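Local coordinates for protein ornithine cyclodeaminase (Methanocaldococcus jannaschii, PDB 3MGJ) that probably converts L-ornithine to L-proline and ammonia with NAD(+) as cofactor, this chain being only its N-terminal Saccharop_dh_N domain, at residues Ile6-His11 / Pro76-Val81; Val34-Ile39 / Pro46-Ile51; Met1-Ile6 / Leu52-Asp57. All blocks are in the same frame, centred on the assembly; numbering follows the deposited sequence.

How the interactions relate
All three interactions lie in one antiparallel sheet, whose strands run in the order 31-38, 47-55, 2-10, 78-83. Interaction 2 joins the first two strands, interaction 3 the middle two, and interaction 1 the last two. Interactions 1 and 3 share strand 2-10 and meet at Ile6, with centres about 18 Å apart. Interactions 2 and 3 share strand 47-55, with centres about 17 Å apart. The centres of interactions 1 and 2 are about 10 Å apart, with backbone contacts such as Gly10 to Ser47. Along the chain, interaction 2 is nested inside the loops closed by the other two, which cross. Interactions 1 and 3 hold strand 2-10 inside the sheet; interaction 2 adds edge strand 31-38.

Interaction 1: residues Ile6-His11 / Pro76-Val81; sequences IELRGH and PEIEEV
Glu7 faces Val81 and Arg9 faces Glu79 as antiparallel hydrogen-bonded pairs, with 161° between the strand directions. The contact joins strand 78-83, outermost in this chain's sheet, to inner strand 2-10. Each pair closes two backbone bonds. Glu7 N to Val81 O and Arg9 N to Glu79 O are 2.9 Å long. Leu8 and Glu80 form the non-hydrogen-bonded pair between them, on the face that helix 58-74 covers. There Leu8 CD1 rests 3.6 Å from Glu80 CG. The Glu80 chain sets out with CG opposite the backbone N (chi1 -176°) and then bends, bringing its carboxylate beside Ile6; the two side chains cross at about a right angle. OE2 of Glu80 comes 3.9 Å from Ile6 CG2. Glu80 touches Leu68 and Arg69 of that helix. Beyond the strand pair, Glu77 OE1 lies over one face of the His11 ring. On the other face of the sheet Arg9 and Glu79 run side by side. Their salt bridge is long, with Arg9 NH1 3.8 Å from Glu79 OE2. The Glu79 oxygen stands well out of the guanidinium plane, and no N-H points at it. The directed bonds are therefore those of the backbone, while the charged pair probably adds a general attraction at the surface.

Interaction 2: residues Val34-Ile39 / Pro46-Ile51; sequences VLEFEI and PSYAKI
Lys50 O takes two backbone N-H groups. Leu35 N reaches it at 2.7 Å, and Glu36 N makes a weak bond to it at 3.4 Å. Two residues thus face one, which is a classic beta bulge. It shifts the register between the Val34-Ile51 pair and the Glu36-Lys50 pair. Beyond it the antiparallel pairing is regular, and the Glu38 N to Tyr48 O hydrogen bond is nearly straight, 171° at the hydrogen. Glu36 and Lys50 lie side by side and form a salt bridge, with NZ of Lys50 3.1 Å from OE1 of Glu36. The lysine turns at its last bond, and NZ arrives from above the carboxylate plane. Tyr48 has CG between its backbone N and carbonyl carbon (chi1 74°), which lays the ring alongside Glu38. Glu38 CB sits over the ring face, 3.6 Å from its centroid, in a CH-pi contact. The Glu38 carboxylate plane is nearly parallel to the ring (2°), above that same face but displaced toward OH, while Glu36 OE1 lies at the ring edge. A serine in place of Tyr48 would probably leave Glu38 CB without its aromatic cover and its chain freer to turn. On the opposite face Phe37 CD2 meets Ala49 CB at 3.9 Å, and Tyr48 O stands over one face of the Phe37 ring. The contact is a beta hairpin. Strand 47-55 bonds on its other side to strand 2-10, through Leu8 and Gly10 among others. Phe37 packs on Ile12 and Ile13 and stacks with Phe37 of the second subunit, so strand 31-38 also takes part in the dimer contact.

Interaction 3: residues Met1-Ile6 / Leu52-Asp57; sequences MFMREI and LVIGRD
Ile54 sets its CG2 methyl against the side chains of Met1 and Met3, both present as selenomethionine. Met1 bends obliquely across this methyl, its SE 3.7 Å from Ile54 CG2. Met3 approaches from a different direction, roughly at right angles to Met1, with CG 4.3 Å from the same methyl. Leu52 makes the second bump on this face. Its CG is opposite the backbone N (chi1 -169°), and its CD1 methyl reaches over to the neighbouring strand. There it fits between Met3 and Glu5, with Met3 CB 4.2 Å and Glu5 CB 4.4 Å from Leu52 CD1. The other face carries Phe2, Arg4 and Val53. Ile6 CG2 and Val53 CG2 meet there at 4.4 Å. Gly55 brings no side chain opposite Phe2. Phe2 instead lays its CB against the backbone of Asp57, 3.5 Å from Asp57 C, and its ring leads away from strand 52-55.

Beneath these shapes the strands are antiparallel, with 157° between their directions. The straightest of the backbone bonds runs from Val53 N to Arg4 O, at 3.0 Å and 173°. The return bond, Arg4 N to Val53 O, is weak, as is the one from Met1 N to Arg56 O at the chain end.

Asp57 is the N-cap of helix 58-74, and its OD1 accepts a hydrogen bond from His60 N. Arg4 forms a salt bridge with Asp62 of the same helix, and Leu65 packs on Arg4, Ile6 and Val53. Both strands of this contact are inner ones: Leu83 of strand 78-83 bonds to the backbone of Glu5, Met90 to Met3 and Leu92 to Met1, while Lys33 of strand 31-38 bonds to Leu52.

Interaction 1: residues Ile6-His11 / Pro76-Val81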
# COMPACT_ATOMS: atom_id res chain seq x y z
N ILE A 6 -13.40 -1.02 5.63
CA ILE A 6 -13.62 -0.32 4.37
C ILE A 6 -12.60 -0.75 3.35
O ILE A 6 -11.63 -1.41 3.69
CB ILE A 6 -13.58 1.22 4.51
CG1 ILE A 6 -12.15 1.70 4.75
CG2 ILE A 6 -14.49 1.66 5.61
CD1 ILE A 6 -11.90 3.08 4.30
N GLU A 7 -12.80 -0.38 2.10
CA GLU A 7 -11.83 -0.70 1.07
C GLU A 7 -11.63 0.48 0.15
O GLU A 7 -12.59 1.07 -0.30
CB GLU A 7 -12.30 -1.91 0.30
CG GLU A 7 -11.47 -2.29 -0.86
CD GLU A 7 -11.97 -3.60 -1.42
OE1 GLU A 7 -11.74 -4.62 -0.74
OE2 GLU A 7 -12.62 -3.61 -2.49
N LEU A 8 -10.39 0.85 -0.09
CA LEU A 8 -10.10 1.84 -1.12
C LEU A 8 -9.76 1.09 -2.37
O LEU A 8 -9.24 -0.01 -2.30
CB LEU A 8 -8.93 2.74 -0.75
CG LEU A 8 -9.14 3.79 0.34
CD1 LEU A 8 -10.57 4.25 0.29
CD2 LEU A 8 -8.84 3.22 1.68
N ARG A 9 -10.05 1.68 -3.51
CA ARG A 9 -9.80 1.02 -4.78
C ARG A 9 -9.32 2.05 -5.78
O ARG A 9 -9.79 3.18 -5.81
CB ARG A 9 -11.08 0.35 -5.25
CG ARG A 9 -10.94 -0.61 -6.38
CD ARG A 9 -12.32 -0.96 -6.92
NE ARG A 9 -12.28 -1.94 -8.01
CZ ARG A 9 -12.08 -1.65 -9.29
NH1 ARG A 9 -11.88 -0.40 -9.70
NH2 ARG A 9 -12.08 -2.64 -10.18
N GLY A 10 -8.33 1.66 -6.59
CA GLY A 10 -7.82 2.53 -7.63
C GLY A 10 -6.33 2.77 -7.57
O GLY A 10 -5.53 1.84 -7.62
N HIS A 11 -5.96 4.04 -7.49
CA HIS A 11 -4.57 4.45 -7.47
C HIS A 11 -4.07 4.83 -6.11
O HIS A 11 -3.73 5.97 -5.86
CB HIS A 11 -4.34 5.57 -8.47
CG HIS A 11 -4.07 5.07 -9.84
ND1 HIS A 11 -4.96 4.25 -10.51
CD2 HIS A 11 -3.01 5.22 -10.66
CE1 HIS A 11 -4.46 3.94 -11.70
NE2 HIS A 11 -3.27 4.51 -11.81
N PRO A 76 -11.13 11.54 -7.76
CA PRO A 76 -11.56 10.83 -8.97
C PRO A 76 -10.79 9.54 -9.22
O PRO A 76 -11.33 8.61 -9.81
CB PRO A 76 -11.27 11.83 -10.10
CG PRO A 76 -10.96 13.15 -9.42
CD PRO A 76 -10.40 12.78 -8.09
N GLU A 77 -9.53 9.48 -8.81
CA GLU A 77 -8.75 8.29 -9.10
C GLU A 77 -9.15 7.10 -8.23
O GLU A 77 -8.78 5.96 -8.51
CB GLU A 77 -7.24 8.58 -8.99
CG GLU A 77 -6.63 9.25 -10.22
CD GLU A 77 -6.76 8.40 -11.50
OE1 GLU A 77 -5.73 8.18 -12.19
OE2 GLU A 77 -7.89 7.96 -11.82
N ILE A 78 -9.93 7.36 -7.19
CA ILE A 78 -10.26 6.30 -6.26
C ILE A 78 -11.73 6.26 -5.85
O ILE A 78 -12.40 7.28 -5.76
CB ILE A 78 -9.39 6.38 -4.98
CG1 ILE A 78 -9.82 7.59 -4.15
CG2 ILE A 78 -7.88 6.42 -5.31
CD1 ILE A 78 -10.40 7.20 -2.84
N GLU A 79 -12.22 5.05 -5.60
CA GLU A 79 -13.49 4.87 -4.95
C GLU A 79 -13.32 4.15 -3.62
O GLU A 79 -12.49 3.27 -3.47
CB GLU A 79 -14.48 4.13 -5.85
CG GLU A 79 -13.89 3.02 -6.70
CD GLU A 79 -14.47 3.00 -8.11
OE1 GLU A 79 -14.69 4.09 -8.68
OE2 GLU A 79 -14.69 1.89 -8.65
N GLU A 80 -14.13 4.57 -2.65
CA GLU A 80 -14.17 4.01 -1.32
C GLU A 80 -15.50 3.23 -1.16
O GLU A 80 -16.51 3.62 -1.71
CB GLU A 80 -14.05 5.18 -0.32
CG GLU A 80 -13.97 4.82 1.17
CD GLU A 80 -15.34 4.66 1.82
OE1 GLU A 80 -16.35 4.80 1.10
OE2 GLU A 80 -15.41 4.39 3.03
N VAL A 81 -15.48 2.10 -0.44
CA VAL A 81 -16.70 1.36 -0.13
C VAL A 81 -16.59 0.70 1.22
O VAL A 81 -15.50 0.49 1.71
CB VAL A 81 -17.03 0.22 -1.14
CG1 VAL A 81 -17.07 0.73 -2.55
CG2 VAL A 81 -16.05 -0.93 -0.98

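Interaction 2: residues Val34-Ile39 / Pro46-Ile51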
# COMPACT_ATOMS: atom_id res chain seq x y z
N VAL A 34 -4.42 -1.31 8.67
CA VAL A 34 -4.46 -1.81 7.31
C VAL A 34 -4.42 -3.34 7.33
O VAL A 34 -3.49 -3.93 7.87
CB VAL A 34 -3.29 -1.25 6.49
CG1 VAL A 34 -3.44 -1.62 5.03
CG2 VAL A 34 -3.23 0.25 6.68
N LEU A 35 -5.43 -3.97 6.75
CA LEU A 35 -5.60 -5.42 6.81
C LEU A 35 -5.00 -6.11 5.62
O LEU A 35 -4.29 -7.09 5.76
CB LEU A 35 -7.08 -5.78 6.87
CG LEU A 35 -7.83 -5.49 8.17
CD1 LEU A 35 -9.25 -5.94 8.03
CD2 LEU A 35 -7.16 -6.16 9.35
N GLU A 36 -5.33 -5.60 4.45
CA GLU A 36 -4.83 -6.15 3.20
C GLU A 36 -4.36 -5.05 2.26
O GLU A 36 -4.77 -3.91 2.36
CB GLU A 36 -5.90 -7.00 2.51
CG GLU A 36 -6.43 -8.09 3.41
CD GLU A 36 -7.28 -9.10 2.68
OE1 GLU A 36 -7.49 -8.95 1.45
OE2 GLU A 36 -7.73 -10.05 3.35
N PHE A 37 -3.48 -5.42 1.34
CA PHE A 37 -3.08 -4.51 0.29
C PHE A 37 -2.72 -5.30 -0.95
O PHE A 37 -1.79 -6.10 -0.91
CB PHE A 37 -1.91 -3.66 0.74
CG PHE A 37 -1.73 -2.44 -0.08
CD1 PHE A 37 -1.24 -2.52 -1.37
CD2 PHE A 37 -2.09 -1.21 0.41
CE1 PHE A 37 -1.09 -1.39 -2.16
CE2 PHE A 37 -1.94 -0.07 -0.37
CZ PHE A 37 -1.43 -0.17 -1.66
N GLU A 38 -3.43 -5.08 -2.04
CA GLU A 38 -3.20 -5.83 -3.26
C GLU A 38 -2.88 -4.91 -4.44
O GLU A 38 -3.65 -4.02 -4.75
CB GLU A 38 -4.45 -6.66 -3.58
CG GLU A 38 -4.17 -8.08 -4.05
CD GLU A 38 -4.01 -9.09 -2.91
OE1 GLU A 38 -3.93 -8.65 -1.73
OE2 GLU A 38 -3.96 -10.33 -3.18
N ILE A 39 -1.73 -5.12 -5.09
CA ILE A 39 -1.34 -4.36 -6.28
C ILE A 39 -1.80 -5.04 -7.57
O ILE A 39 -1.80 -6.28 -7.67
CB ILE A 39 0.20 -4.16 -6.35
CG1 ILE A 39 0.64 -2.98 -5.50
CG2 ILE A 39 0.67 -3.91 -7.75
CD1 ILE A 39 0.55 -3.26 -4.04
N PRO A 46 -5.93 -1.28 -11.14
CA PRO A 46 -6.22 -0.72 -9.82
C PRO A 46 -5.65 -1.57 -8.71
O PRO A 46 -5.65 -2.79 -8.79
CB PRO A 46 -7.76 -0.77 -9.76
CG PRO A 46 -8.22 -1.14 -11.16
CD PRO A 46 -7.11 -1.95 -11.71
N SER A 47 -5.17 -0.92 -7.66
CA SER A 47 -4.81 -1.65 -6.45
C SER A 47 -5.97 -1.55 -5.48
O SER A 47 -6.93 -0.82 -5.71
CB SER A 47 -3.55 -1.07 -5.82
OG SER A 47 -2.57 -0.80 -6.81
N TYR A 48 -5.91 -2.28 -4.38
CA TYR A 48 -6.91 -2.07 -3.36
C TYR A 48 -6.33 -2.22 -1.96
O TYR A 48 -5.36 -2.93 -1.76
CB TYR A 48 -8.16 -2.95 -3.58
CG TYR A 48 -7.99 -4.42 -3.27
CD1 TYR A 48 -7.89 -4.87 -1.96
CD2 TYR A 48 -7.99 -5.36 -4.29
CE1 TYR A 48 -7.75 -6.22 -1.67
CE2 TYR A 48 -7.86 -6.73 -4.01
CZ TYR A 48 -7.73 -7.15 -2.70
OH TYR A 48 -7.60 -8.48 -2.40
N ALA A 49 -6.91 -1.51 -1.02
CA ALA A 49 -6.51 -1.62 0.36
C ALA A 49 -7.74 -1.88 1.22
O ALA A 49 -8.77 -1.24 1.03
CB ALA A 49 -5.83 -0.35 0.79
N LYS A 50 -7.65 -2.82 2.14
CA LYS A 50 -8.67 -2.97 3.16
C LYS A 50 -8.16 -2.41 4.49
O LYS A 50 -7.09 -2.75 4.95
CB LYS A 50 -9.09 -4.42 3.34
CG LYS A 50 -9.75 -5.04 2.17
CD LYS A 50 -10.24 -6.42 2.55
CE LYS A 50 -11.08 -7.04 1.45
NZ LYS A 50 -10.35 -8.05 0.66
N ILE A 51 -8.94 -1.53 5.08
CA ILE A 51 -8.59 -0.86 6.30
C ILE A 51 -9.74 -1.03 7.26
O ILE A 51 -10.89 -0.80 6.90
CB ILE A 51 -8.43 0.64 6.06
CG1 ILE A 51 -7.31 0.89 5.06
CG2 ILE A 51 -8.22 1.37 7.36
CD1 ILE A 51 -7.41 2.20 4.36

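Interaction 3: residues Met1-Ile6 / Leu52-Asp57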
# COMPACT_ATOMS: atom_id res chain seq x y z
N MSE A 1 -16.92 -0.11 21.90
CA MSE A 1 -15.96 0.01 20.81
C MSE A 1 -16.47 -0.64 19.54
O MSE A 1 -16.78 -1.83 19.52
CB MSE A 1 -14.63 -0.62 21.20
CG MSE A 1 -13.46 -0.08 20.39
SE MSE A 1 -11.86 -1.24 20.37
CE MSE A 1 -12.24 -2.31 18.77
N PHE A 2 -16.57 0.13 18.47
CA PHE A 2 -17.08 -0.42 17.23
C PHE A 2 -16.02 -0.54 16.11
O PHE A 2 -15.02 0.18 16.12
CB PHE A 2 -18.30 0.38 16.78
CG PHE A 2 -19.17 -0.35 15.82
CD1 PHE A 2 -19.95 -1.42 16.25
CD2 PHE A 2 -19.20 0.00 14.48
CE1 PHE A 2 -20.75 -2.11 15.35
CE2 PHE A 2 -19.99 -0.70 13.58
CZ PHE A 2 -20.77 -1.75 14.01
N MSE A 3 -16.24 -1.47 15.18
CA MSE A 3 -15.38 -1.62 14.01
C MSE A 3 -16.17 -1.86 12.75
O MSE A 3 -17.06 -2.68 12.73
CB MSE A 3 -14.50 -2.85 14.16
CG MSE A 3 -13.70 -2.93 15.43
SE MSE A 3 -12.95 -4.72 15.55
CE MSE A 3 -13.57 -5.18 17.35
N ARG A 4 -15.80 -1.17 11.68
CA ARG A 4 -16.24 -1.57 10.36
C ARG A 4 -15.04 -1.59 9.44
O ARG A 4 -14.06 -0.92 9.69
CB ARG A 4 -17.32 -0.65 9.80
CG ARG A 4 -18.03 -1.22 8.55
CD ARG A 4 -19.27 -0.41 8.12
NE ARG A 4 -20.51 -0.81 8.79
CZ ARG A 4 -21.13 -0.11 9.75
NH1 ARG A 4 -20.62 1.03 10.18
NH2 ARG A 4 -22.26 -0.56 10.28
N GLU A 5 -15.12 -2.37 8.37
CA GLU A 5 -14.03 -2.52 7.44
C GLU A 5 -14.35 -1.78 6.16
O GLU A 5 -15.47 -1.87 5.66
CB GLU A 5 -13.83 -4.00 7.15
CG GLU A 5 -12.48 -4.35 6.61
CD GLU A 5 -12.38 -5.83 6.23
OE1 GLU A 5 -13.31 -6.59 6.57
OE2 GLU A 5 -11.36 -6.22 5.60
N ILE A 6 -13.40 -1.02 5.63
CA ILE A 6 -13.62 -0.32 4.37
C ILE A 6 -12.60 -0.75 3.35
O ILE A 6 -11.63 -1.41 3.69
CB ILE A 6 -13.58 1.22 4.51
CG1 ILE A 6 -12.15 1.70 4.75
CG2 ILE A 6 -14.49 1.66 5.61
CD1 ILE A 6 -11.90 3.08 4.30
N LEU A 52 -9.40 -1.45 8.48
CA LEU A 52 -10.33 -1.52 9.59
C LEU A 52 -10.33 -0.20 10.33
O LEU A 52 -9.28 0.34 10.66
CB LEU A 52 -9.87 -2.62 10.52
CG LEU A 52 -10.73 -3.13 11.66
CD1 LEU A 52 -11.81 -4.04 11.11
CD2 LEU A 52 -9.81 -3.89 12.60
N VAL A 53 -11.52 0.34 10.58
CA VAL A 53 -11.69 1.62 11.26
C VAL A 53 -12.28 1.35 12.61
O VAL A 53 -13.22 0.59 12.74
CB VAL A 53 -12.65 2.54 10.48
CG1 VAL A 53 -12.85 3.85 11.22
CG2 VAL A 53 -12.11 2.80 9.11
N ILE A 54 -11.73 1.96 13.64
CA ILE A 54 -12.15 1.67 15.00
C ILE A 54 -12.49 2.96 15.75
O ILE A 54 -11.70 3.89 15.81
CB ILE A 54 -11.03 0.95 15.76
CG1 ILE A 54 -10.39 -0.12 14.88
CG2 ILE A 54 -11.56 0.38 17.02
CD1 ILE A 54 -9.15 -0.73 15.46
N GLY A 55 -13.67 3.00 16.33
CA GLY A 55 -14.08 4.15 17.11
C GLY A 55 -14.67 3.70 18.42
O GLY A 55 -14.74 2.51 18.71
N ARG A 56 -15.12 4.67 19.20
CA ARG A 56 -15.63 4.40 20.53
C ARG A 56 -17.00 3.73 20.50
O ARG A 56 -17.38 3.03 21.45
CB ARG A 56 -15.74 5.71 21.29
CG ARG A 56 -16.54 6.74 20.55
CD ARG A 56 -16.76 7.90 21.45
NE ARG A 56 -17.49 8.96 20.78
CZ ARG A 56 -16.91 9.99 20.18
NH1 ARG A 56 -15.59 10.08 20.17
NH2 ARG A 56 -17.65 10.91 19.59
N ASP A 57 -17.74 3.94 19.42
CA ASP A 57 -19.05 3.33 19.27
C ASP A 57 -19.56 3.45 17.84
O ASP A 57 -19.00 4.17 17.03
CB ASP A 57 -20.04 3.91 20.30
CG ASP A 57 -20.11 5.44 20.28
OD1 ASP A 57 -19.93 6.05 19.20
OD2 ASP A 57 -20.35 6.03 21.36